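Local coordinates for protein Uly1 (Catenovulum maritimum, PDB 7DRQ) that probably depolymerises the marine algal polysaccharide ulvan, acting as a calcium-binding lyase of polysaccharide lyase family 24, at residues 147-152 with 183-188; 91-96 with 124-129; 130-135 with 198-203. One frame throughout, in Å; residues are numbered along the deposited sequence.

Contact 1 of 3, residues 147-152 with 183-188. With CA (calcium ion), chain C.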
loop_
_atom_site.group_PDB
_atom_site.type_symbol
_atom_site.label_atom_id
_atom_site.label_comp_id
_atom_site.label_asym_id
_atom_site.label_seq_id
_atom_site.Cartn_x
_atom_site.Cartn_y
_atom_site.Cartn_z
ATOM N N TYR A 147 12.005 -13.647 8.534
ATOM C CA TYR A 147 10.560 -13.421 8.499
ATOM C C TYR A 147 10.206 -11.956 8.296
ATOM O O TYR A 147 9.056 -11.650 7.951
ATOM C CB TYR A 147 9.909 -13.913 9.798
ATOM C CG TYR A 147 10.584 -13.339 11.020
ATOM C CD1 TYR A 147 10.224 -12.092 11.515
ATOM C CD2 TYR A 147 11.600 -14.035 11.663
ATOM C CE1 TYR A 147 10.847 -11.561 12.630
ATOM C CE2 TYR A 147 12.230 -13.512 12.770
ATOM C CZ TYR A 147 11.851 -12.275 13.245
ATOM O OH TYR A 147 12.468 -11.744 14.348
ATOM N N PHE A 148 11.169 -11.058 8.511
ATOM C CA PHE A 148 11.034 -9.629 8.274
ATOM C C PHE A 148 12.187 -9.242 7.357
ATOM O O PHE A 148 13.328 -9.649 7.597
ATOM C CB PHE A 148 11.088 -8.828 9.597
ATOM C CG PHE A 148 10.951 -7.344 9.416
ATOM C CD1 PHE A 148 9.696 -6.758 9.347
ATOM C CD2 PHE A 148 12.074 -6.537 9.295
ATOM C CE1 PHE A 148 9.559 -5.398 9.148
ATOM C CE2 PHE A 148 11.952 -5.165 9.105
ATOM C CZ PHE A 148 10.687 -4.590 9.037
ATOM N N ARG A 149 11.893 -8.494 6.291
ATOM C CA ARG A 149 12.828 -8.361 5.171
ATOM C C ARG A 149 13.027 -6.890 4.809
ATOM O O ARG A 149 12.200 -6.293 4.114
ATOM C CB ARG A 149 12.338 -9.176 3.970
ATOM C CG ARG A 149 12.280 -10.674 4.273
ATOM C CD ARG A 149 11.511 -11.495 3.237
ATOM N NE ARG A 149 11.808 -12.912 3.445
ATOM C CZ ARG A 149 11.124 -13.929 2.934
ATOM N NH1 ARG A 149 10.060 -13.712 2.171
ATOM N NH2 ARG A 149 11.520 -15.172 3.191
ATOM N N TYR A 150 14.146 -6.321 5.256
ATOM C CA TYR A 150 14.441 -4.902 5.105
ATOM C C TYR A 150 15.801 -4.735 4.445
ATOM O O TYR A 150 16.782 -5.360 4.868
ATOM C CB TYR A 150 14.416 -4.222 6.484
ATOM C CG TYR A 150 14.892 -2.789 6.535
ATOM C CD1 TYR A 150 14.429 -1.839 5.629
ATOM C CD2 TYR A 150 15.779 -2.378 7.526
ATOM C CE1 TYR A 150 14.869 -0.512 5.687
ATOM C CE2 TYR A 150 16.214 -1.057 7.608
ATOM C CZ TYR A 150 15.760 -0.131 6.683
ATOM O OH TYR A 150 16.192 1.173 6.768
ATOM N N SER A 151 15.868 -3.882 3.427
ATOM C CA SER A 151 17.132 -3.536 2.791
ATOM C C SER A 151 17.276 -2.021 2.791
ATOM O O SER A 151 16.287 -1.289 2.679
ATOM C CB SER A 151 17.206 -4.089 1.351
ATOM O OG SER A 151 17.364 -5.499 1.356
ATOM N N TYR A 152 18.512 -1.544 2.937
ATOM C CA TYR A 152 18.714 -0.106 3.015
ATOM C C TYR A 152 20.119 0.245 2.561
ATOM O O TYR A 152 21.011 -0.604 2.485
ATOM C CB TYR A 152 18.454 0.441 4.429
ATOM C CG TYR A 152 19.459 -0.005 5.466
ATOM C CD1 TYR A 152 19.366 -1.268 6.063
ATOM C CD2 TYR A 152 20.497 0.825 5.857
ATOM C CE1 TYR A 152 20.290 -1.678 7.032
ATOM C CE2 TYR A 152 21.428 0.420 6.824
ATOM C CZ TYR A 152 21.321 -0.835 7.395
ATOM O OH TYR A 152 22.243 -1.232 8.352
ATOM N N ASP A 183 23.754 -11.438 1.457
ATOM C CA ASP A 183 22.592 -11.242 2.324
ATOM C C ASP A 183 22.434 -9.742 2.546
ATOM O O ASP A 183 23.181 -9.129 3.322
ATOM C CB ASP A 183 22.779 -12.011 3.631
ATOM C CG ASP A 183 21.600 -11.884 4.593
ATOM O OD1 ASP A 183 20.678 -11.066 4.367
ATOM O OD2 ASP A 183 21.625 -12.613 5.614
ATOM N N TYR A 184 21.463 -9.145 1.850
ATOM C CA TYR A 184 21.101 -7.745 2.035
ATOM C C TYR A 184 19.825 -7.564 2.847
ATOM O O TYR A 184 19.276 -6.454 2.876
ATOM C CB TYR A 184 20.935 -7.058 0.679
ATOM C CG TYR A 184 22.242 -6.854 -0.044
ATOM C CD1 TYR A 184 22.758 -7.847 -0.865
ATOM C CD2 TYR A 184 22.954 -5.668 0.091
ATOM C CE1 TYR A 184 23.954 -7.666 -1.529
ATOM C CE2 TYR A 184 24.155 -5.480 -0.573
ATOM C CZ TYR A 184 24.643 -6.486 -1.377
ATOM O OH TYR A 184 25.828 -6.321 -2.051
ATOM N N LYS A 185 19.334 -8.616 3.500
ATOM C CA LYS A 185 18.042 -8.577 4.177
ATOM C C LYS A 185 18.258 -8.498 5.683
ATOM O O LYS A 185 18.931 -9.352 6.270
ATOM C CB LYS A 185 17.195 -9.797 3.807
ATOM C CG LYS A 185 16.776 -9.844 2.316
ATOM C CD LYS A 185 15.954 -11.099 2.022
ATOM C CE LYS A 185 16.823 -12.352 2.100
ATOM N NZ LYS A 185 16.048 -13.621 1.918
ATOM N N HIS A 186 17.708 -7.459 6.292
ATOM C CA HIS A 186 17.846 -7.206 7.711
ATOM C C HIS A 186 16.554 -7.571 8.424
ATOM O O HIS A 186 15.454 -7.302 7.932
ATOM C CB HIS A 186 18.201 -5.744 7.958
ATOM C CG HIS A 186 19.513 -5.357 7.355
ATOM N ND1 HIS A 186 20.685 -5.335 8.082
ATOM C CD2 HIS A 186 19.845 -5.018 6.085
ATOM C CE1 HIS A 186 21.681 -4.979 7.288
ATOM N NE2 HIS A 186 21.198 -4.783 6.071
ATOM N N LEU A 187 16.699 -8.184 9.583
ATOM C CA LEU A 187 15.566 -8.727 10.318
ATOM C C LEU A 187 14.910 -7.694 11.227
ATOM O O LEU A 187 13.938 -8.023 11.921
ATOM C CB LEU A 187 16.038 -9.934 11.141
ATOM C CG LEU A 187 15.004 -10.958 11.599
ATOM C CD1 LEU A 187 14.252 -11.518 10.395
ATOM C CD2 LEU A 187 15.691 -12.065 12.383
ATOM N N THR A 188 15.420 -6.463 11.226
ATOM C CA THR A 188 15.001 -5.396 12.121
ATOM C C THR A 188 15.318 -4.064 11.461
ATOM O O THR A 188 16.207 -3.967 10.610
ATOM C CB THR A 188 15.708 -5.481 13.492
ATOM O OG1 THR A 188 15.446 -4.289 14.248
ATOM C CG2 THR A 188 17.228 -5.620 13.312
HETATM CA CA CA C . 19.639 -11.585 6.629
HETATM O O HOH W 1 13.623 -9.069 14.496
HETATM O O HOH W 2 20.360 -3.877 2.543
HETATM O O HOH W 3 17.714 -11.385 8.172
HETATM O O HOH W 4 19.637 -13.686 7.998
HETATM O O HOH W 5 18.082 -12.939 5.306
#
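Ser151 OG donates to the carbonyl oxygen of Tyr184 at 2.6 Å from above the carbonyl plane, and a water that accepts from Tyr152 N lies 2.8 Å from Tyr184 O. Next to this, Tyr150 and His186 form an isolated antiparallel hydrogen-bonded pair; its tighter bond runs from His186 N to Tyr150 O (2.7 Å, 158°). The His186 ring lies beneath Tyr152, with Tyr152 CE1 3.4 Å from His186 NE2 and over the imidazole face, the planes inclined at 52°, while His186 NE2 is hydrogen-bonded to Val171 O. Although its CB leads away from 147-152, Leu187 is long and branched enough for CD1, with CG anti to the backbone N (chi1 -159°), to return over the centre of the Tyr147 ring, 3.7 Å from its centroid. The basic ends of Arg149 and Lys185 share Asp146, which probably offsets their like charges, and Arg149 NH1 also donates to Asp127 O. On 183-188, Asp183 OD1 accepts from Lys185 N in an Asx turn and both its carboxylate oxygens chelate calcium. Lys185 O (2.4 Å), three waters and Asp173 complete the ion's shell. Through the bridge and the Ser151 bond, this calcium-bound loop is pinned to an edge strand of a beta-propeller sheet.

Contact 2 of 3, residues 91-96 with 124-129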
loop_
_atom_site.group_PDB
_atom_site.type_symbol
_atom_site.label_atom_id
_atom_site.label_comp_id
_atom_site.label_asym_id
_atom_site.label_seq_id
_atom_site.Cartn_x
_atom_site.Cartn_y
_atom_site.Cartn_z
ATOM N N PHE A 91 18.440 -7.248 -6.888
ATOM C CA PHE A 91 18.720 -7.745 -5.551
ATOM C C PHE A 91 18.698 -9.269 -5.534
ATOM O O PHE A 91 17.993 -9.895 -6.327
ATOM C CB PHE A 91 17.701 -7.199 -4.539
ATOM C CG PHE A 91 18.001 -5.795 -4.103
ATOM C CD1 PHE A 91 17.586 -4.721 -4.869
ATOM C CD2 PHE A 91 18.726 -5.549 -2.944
ATOM C CE1 PHE A 91 17.892 -3.423 -4.490
ATOM C CE2 PHE A 91 19.030 -4.246 -2.552
ATOM C CZ PHE A 91 18.610 -3.188 -3.322
ATOM N N PRO A 92 19.492 -9.887 -4.657
ATOM C CA PRO A 92 19.554 -11.357 -4.648
ATOM C C PRO A 92 18.237 -12.017 -4.289
ATOM O O PRO A 92 17.972 -13.129 -4.760
ATOM C CB PRO A 92 20.632 -11.660 -3.593
ATOM C CG PRO A 92 21.466 -10.424 -3.515
ATOM C CD PRO A 92 20.571 -9.264 -3.870
ATOM N N HIS A 93 17.409 -11.380 -3.463
ATOM C CA HIS A 93 16.186 -12.028 -3.002
ATOM C C HIS A 93 15.217 -12.293 -4.150
ATOM O O HIS A 93 15.029 -11.449 -5.029
ATOM C CB HIS A 93 15.475 -11.173 -1.968
ATOM C CG HIS A 93 14.282 -11.851 -1.367
ATOM N ND1 HIS A 93 14.400 -12.870 -0.445
ATOM C CD2 HIS A 93 12.955 -11.676 -1.569
ATOM C CE1 HIS A 93 13.194 -13.279 -0.087
ATOM N NE2 HIS A 93 12.299 -12.576 -0.759
ATOM N N GLN A 94 14.550 -13.447 -4.100
ATOM C CA GLN A 94 13.533 -13.820 -5.077
ATOM C C GLN A 94 12.207 -14.012 -4.361
ATOM O O GLN A 94 12.177 -14.519 -3.241
ATOM C CB GLN A 94 13.899 -15.114 -5.826
ATOM C CG GLN A 94 15.207 -15.038 -6.609
ATOM C CD GLN A 94 15.785 -16.408 -6.881
ATOM O OE1 GLN A 94 16.413 -17.012 -6.006
ATOM N NE2 GLN A 94 15.559 -16.917 -8.087
ATOM N N HIS A 95 11.115 -13.592 -5.011
ATOM C CA HIS A 95 9.772 -13.758 -4.454
ATOM C C HIS A 95 9.579 -15.182 -3.942
ATOM O O HIS A 95 9.785 -16.148 -4.684
ATOM C CB HIS A 95 8.741 -13.428 -5.544
ATOM C CG HIS A 95 7.312 -13.554 -5.105
ATOM N ND1 HIS A 95 6.834 -13.005 -3.933
ATOM C CD2 HIS A 95 6.250 -14.147 -5.706
ATOM C CE1 HIS A 95 5.540 -13.267 -3.823
ATOM N NE2 HIS A 95 5.163 -13.960 -4.884
ATOM N N THR A 96 9.201 -15.319 -2.665
ATOM C CA THR A 96 9.031 -16.639 -2.070
ATOM C C THR A 96 7.595 -17.141 -2.158
ATOM O O THR A 96 7.297 -18.222 -1.645
ATOM C CB THR A 96 9.521 -16.640 -0.610
ATOM O OG1 THR A 96 8.824 -15.646 0.156
ATOM C CG2 THR A 96 11.014 -16.355 -0.567
ATOM N N LEU A 124 13.983 -0.280 1.472
ATOM C CA LEU A 124 13.167 -1.281 0.794
ATOM C C LEU A 124 12.621 -2.278 1.806
ATOM O O LEU A 124 13.373 -2.792 2.642
ATOM C CB LEU A 124 13.979 -2.037 -0.260
ATOM C CG LEU A 124 14.515 -1.178 -1.403
ATOM C CD1 LEU A 124 15.616 -1.925 -2.122
ATOM C CD2 LEU A 124 13.368 -0.843 -2.362
ATOM N N LEU A 125 11.332 -2.581 1.693
ATOM C CA LEU A 125 10.686 -3.615 2.492
ATOM C C LEU A 125 9.944 -4.540 1.550
ATOM O O LEU A 125 9.173 -4.070 0.709
ATOM C CB LEU A 125 9.721 -2.991 3.494
ATOM C CG LEU A 125 10.413 -2.278 4.653
ATOM C CD1 LEU A 125 9.428 -1.392 5.376
ATOM C CD2 LEU A 125 11.052 -3.273 5.629
ATOM N N TYR A 126 10.160 -5.851 1.666
ATOM C CA TYR A 126 9.580 -6.673 0.612
ATOM C C TYR A 126 9.261 -8.091 1.061
ATOM O O TYR A 126 9.861 -8.634 1.991
ATOM C CB TYR A 126 10.497 -6.728 -0.606
ATOM C CG TYR A 126 11.981 -6.940 -0.353
ATOM C CD1 TYR A 126 12.521 -8.227 -0.265
ATOM C CD2 TYR A 126 12.858 -5.854 -0.298
ATOM C CE1 TYR A 126 13.893 -8.419 -0.095
ATOM C CE2 TYR A 126 14.231 -6.034 -0.131
ATOM C CZ TYR A 126 14.745 -7.316 -0.030
ATOM O OH TYR A 126 16.111 -7.490 0.134
ATOM N N ASP A 127 8.309 -8.684 0.335
ATOM C CA ASP A 127 8.055 -10.122 0.331
ATOM C C ASP A 127 7.612 -10.619 1.701
ATOM O O ASP A 127 8.128 -11.612 2.218
ATOM C CB ASP A 127 9.268 -10.907 -0.169
ATOM C CG ASP A 127 8.865 -12.210 -0.840
ATOM O OD1 ASP A 127 7.681 -12.337 -1.225
ATOM O OD2 ASP A 127 9.718 -13.107 -0.987
HETATM N N MSE A 128 6.651 -9.908 2.289
HETATM C CA MSE A 128 6.143 -10.196 3.633
HETATM C C MSE A 128 4.633 -10.361 3.674
HETATM O O MSE A 128 3.893 -9.531 3.146
HETATM C CB MSE A 128 6.544 -9.069 4.579
HETATM C CG MSE A 128 8.028 -8.897 4.727
HETATM SE SE MSE A 128 8.374 -7.655 6.149
HETATM C CE MSE A 128 8.728 -6.060 5.060
ATOM N N HIS A 129 4.169 -11.440 4.302
ATOM C CA HIS A 129 2.746 -11.569 4.615
ATOM C C HIS A 129 2.622 -12.209 6.001
ATOM O O HIS A 129 2.294 -13.394 6.133
ATOM C CB HIS A 129 1.986 -12.364 3.553
ATOM C CG HIS A 129 0.500 -12.338 3.741
ATOM N ND1 HIS A 129 -0.374 -12.959 2.872
ATOM C CD2 HIS A 129 -0.269 -11.750 4.690
ATOM C CE1 HIS A 129 -1.614 -12.774 3.292
ATOM N NE2 HIS A 129 -1.579 -12.042 4.389
HETATM O O HOH W 6 18.121 -9.151 -1.449
#
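His93 and Asp127 meet through a short, nearly straight bond: His93 NE2 donates to Asp127 OD2 at 2.6 Å (163°), in the plane of the imidazole and on the anti lone pair of the carboxylate. This is the tight end of the contact. The syn lone pair of OD2 takes the backbone N-H of Thr96 at 2.8 Å, and the hydroxyl of Thr96 lies 2.9 Å from OD2, although its proton has another acceptor within reach. The other oxygen, OD1, receives His95 ND1 at 2.9 Å from above the carboxylate plane, and Asn109 as well. Aspartate suits this place because its short stem, with CG trans to the backbone N (chi1 -151°), sets both oxygens among these donors. With an alanine here, His93 NE2, His95 ND1 and the Thr96 N-H would probably lose their acceptor, and the rings could shift more easily. Toward Phe91 the segments diverge and the join becomes looser: Tyr126 CE1 rests 3.7 Å from His93 CG with the rings oblique, and a water spans His93 N and Tyr126 OH, each 3.1 Å from it; Tyr126 OH is also hydrogen-bonded to Ser151. Beyond the water, Phe91 CZ touches Leu124 CD1 at 3.5 Å, an apolar contact well suited to the flat ring and the branched tip. With NE2 committed to Asp127, the His93 ring is held in rotation and presents ND1 to Lys185 NZ, so the buried carboxylate, itself satisfied by several donors, probably fixes the orientation of the two imidazoles.

Contact 3 of 3, residues 130-135 with 198-203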
loop_
_atom_site.group_PDB
_atom_site.type_symbol
_atom_site.label_atom_id
_atom_site.label_comp_id
_atom_site.label_asym_id
_atom_site.label_seq_id
_atom_site.Cartn_x
_atom_site.Cartn_y
_atom_site.Cartn_z
ATOM N N ALA A 130 2.879 -11.400 7.031
ATOM C CA ALA A 130 2.701 -11.810 8.426
ATOM C C ALA A 130 3.533 -13.045 8.776
ATOM O O ALA A 130 3.084 -13.935 9.505
ATOM C CB ALA A 130 1.222 -12.046 8.735
ATOM N N TYR A 131 4.764 -13.099 8.280
ATOM C CA TYR A 131 5.587 -14.258 8.591
ATOM C C TYR A 131 6.203 -14.111 9.979
ATOM O O TYR A 131 6.305 -13.013 10.529
ATOM C CB TYR A 131 6.670 -14.458 7.529
ATOM C CG TYR A 131 6.084 -14.615 6.140
ATOM C CD1 TYR A 131 4.947 -15.381 5.932
ATOM C CD2 TYR A 131 6.650 -13.971 5.049
ATOM C CE1 TYR A 131 4.391 -15.529 4.658
ATOM C CE2 TYR A 131 6.102 -14.099 3.775
ATOM C CZ TYR A 131 4.975 -14.873 3.588
ATOM O OH TYR A 131 4.434 -15.005 2.333
ATOM N N ARG A 132 6.593 -15.252 10.550
ATOM C CA ARG A 132 7.157 -15.324 11.892
ATOM C C ARG A 132 8.246 -16.384 11.888
ATOM O O ARG A 132 8.406 -17.127 10.921
ATOM C CB ARG A 132 6.082 -15.653 12.945
ATOM C CG ARG A 132 5.055 -16.647 12.451
ATOM C CD ARG A 132 3.840 -16.751 13.376
ATOM N NE ARG A 132 2.669 -17.256 12.649
ATOM C CZ ARG A 132 2.441 -18.543 12.388
ATOM N NH1 ARG A 132 3.299 -19.475 12.790
ATOM N NH2 ARG A 132 1.352 -18.904 11.723
ATOM N N GLU A 133 8.995 -16.470 12.993
ATOM C CA GLU A 133 10.148 -17.369 13.001
ATOM C C GLU A 133 9.740 -18.823 12.799
ATOM O O GLU A 133 10.524 -19.614 12.262
ATOM C CB GLU A 133 10.944 -17.208 14.296
ATOM C CG GLU A 133 10.228 -17.679 15.543
ATOM C CD GLU A 133 11.003 -17.311 16.782
ATOM O OE1 GLU A 133 12.237 -17.180 16.668
ATOM O OE2 GLU A 133 10.387 -17.133 17.850
ATOM N N ASN A 134 8.522 -19.196 13.197
ATOM C CA ASN A 134 8.065 -20.567 13.024
ATOM C C ASN A 134 7.049 -20.696 11.892
ATOM O O ASN A 134 6.246 -21.632 11.887
ATOM C CB ASN A 134 7.504 -21.116 14.339
ATOM C CG ASN A 134 6.262 -20.391 14.791
ATOM O OD1 ASN A 134 6.004 -19.256 14.384
ATOM N ND2 ASN A 134 5.466 -21.049 15.625
ATOM N N THR A 135 7.068 -19.770 10.934
ATOM C CA THR A 135 6.299 -19.955 9.710
ATOM C C THR A 135 6.749 -21.238 9.018
ATOM O O THR A 135 7.945 -21.514 8.903
ATOM C CB THR A 135 6.476 -18.743 8.780
ATOM O OG1 THR A 135 5.748 -17.628 9.305
ATOM C CG2 THR A 135 5.977 -19.039 7.369
ATOM N N PHE A 198 8.799 -7.476 15.129
ATOM C CA PHE A 198 8.928 -7.556 13.679
ATOM C C PHE A 198 8.277 -8.781 13.053
ATOM O O PHE A 198 8.387 -8.965 11.838
ATOM C CB PHE A 198 10.408 -7.477 13.300
ATOM C CG PHE A 198 10.997 -6.138 13.578
ATOM C CD1 PHE A 198 10.648 -5.048 12.794
ATOM C CD2 PHE A 198 11.847 -5.946 14.659
ATOM C CE1 PHE A 198 11.160 -3.799 13.065
ATOM C CE2 PHE A 198 12.361 -4.703 14.935
ATOM C CZ PHE A 198 12.025 -3.628 14.149
ATOM N N SER A 199 7.585 -9.606 13.829
ATOM C CA SER A 199 6.871 -10.741 13.275
ATOM C C SER A 199 5.413 -10.376 13.000
ATOM O O SER A 199 4.877 -9.397 13.533
ATOM C CB SER A 199 6.935 -11.941 14.220
ATOM O OG SER A 199 6.315 -11.612 15.439
ATOM N N ARG A 200 4.783 -11.183 12.142
ATOM C CA ARG A 200 3.374 -11.041 11.778
ATOM C C ARG A 200 3.070 -9.684 11.141
ATOM O O ARG A 200 1.998 -9.114 11.353
ATOM C CB ARG A 200 2.459 -11.287 12.984
ATOM C CG ARG A 200 2.558 -12.701 13.530
ATOM C CD ARG A 200 1.457 -12.960 14.559
ATOM N NE ARG A 200 1.163 -14.385 14.704
ATOM C CZ ARG A 200 1.721 -15.166 15.624
ATOM N NH1 ARG A 200 2.602 -14.656 16.467
ATOM N NH2 ARG A 200 1.405 -16.456 15.698
ATOM N N LEU A 201 3.997 -9.175 10.329
ATOM C CA LEU A 201 3.823 -7.876 9.684
ATOM C C LEU A 201 3.481 -8.035 8.202
ATOM O O LEU A 201 4.025 -8.907 7.515
ATOM C CB LEU A 201 5.081 -7.020 9.848
ATOM C CG LEU A 201 5.480 -6.612 11.271
ATOM C CD1 LEU A 201 6.773 -5.814 11.252
ATOM C CD2 LEU A 201 4.372 -5.801 11.926
ATOM N N THR A 202 2.597 -7.159 7.708
ATOM C CA THR A 202 2.167 -7.138 6.312
ATOM C C THR A 202 1.919 -5.688 5.893
ATOM O O THR A 202 1.668 -4.815 6.730
ATOM C CB THR A 202 0.886 -7.972 6.106
ATOM O OG1 THR A 202 0.995 -9.220 6.813
ATOM C CG2 THR A 202 0.622 -8.255 4.604
ATOM N N TYR A 203 2.025 -5.434 4.578
ATOM C CA TYR A 203 1.676 -4.173 3.915
ATOM C C TYR A 203 2.595 -3.012 4.268
ATOM O O TYR A 203 2.141 -2.044 4.895
ATOM C CB TYR A 203 0.249 -3.743 4.248
ATOM C CG TYR A 203 -0.830 -4.707 3.865
ATOM C CD1 TYR A 203 -1.038 -5.077 2.543
ATOM C CD2 TYR A 203 -1.656 -5.240 4.837
ATOM C CE1 TYR A 203 -2.053 -5.963 2.208
ATOM C CE2 TYR A 203 -2.662 -6.116 4.518
ATOM C CZ TYR A 203 -2.859 -6.475 3.212
ATOM O OH TYR A 203 -3.878 -7.355 2.930
HETATM O O HOH W 7 6.240 -10.922 7.115
HETATM O O HOH W 8 6.765 -10.114 9.893
#
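Ala130 N donates to Leu201 O at 2.8 Å, and Arg200 N returns a bond to Tyr131 O at 2.9 Å, so each segment gives one backbone N-H to the other. Two waters serve main-chain groups between the segments: one accepts from Tyr131 N (2.9 Å) and lies near Leu201 O, while the second accepts from Leu201 N (3.0 Å) and sits beside the oxygens of Tyr131 and Phe198. Ala130 and Arg200 both have left-handed backbone angles, and their CA atoms come within 3.5 Å, a closeness that the small methyl of alanine suits. Here a loop linking two neighbouring strands of one propeller sheet, 122-126 and 150-152, is tied to strand 201-208, an outermost strand of another sheet. The loop then makes a type I beta turn, Arg132 to Thr135, closed by Thr135 N on Arg132 O; threonine fits its end because OG1 accepts from Arg132 N at 2.8 Å. Arg132 NH1 donates to Asn134 OD1, which lies in the guanidinium plane. The methylene CD of Arg132 lies over the rim of one face of the Arg200 guanidinium, 3.4 Å from Arg200 NH2. Ser199 OG bonds back to His195 O, and Tyr131 OH meets Asn109.

Contacts 1 and 2 have centres about 9 Å apart and share a sheet, since strands 122-126 and 150-152 are neighbours in it; Ser151 OG lies 2.7 Å from Tyr126 OH in a probable hydrogen bond. The loop 183-188 carries the calcium, while the side chain of Lys185 comes within about 3 Å of His93, so contact 2 flanks the metal site without supplying a ligand. Contact 3, about 13 Å from each of the others between centres, encloses contact 1 along the chain and joins this sheet to the next. Phe148 CE1 packs on Leu201 CD1 at 3.5 Å, but the Tyr131 side chain remains about 13 Å from the ion.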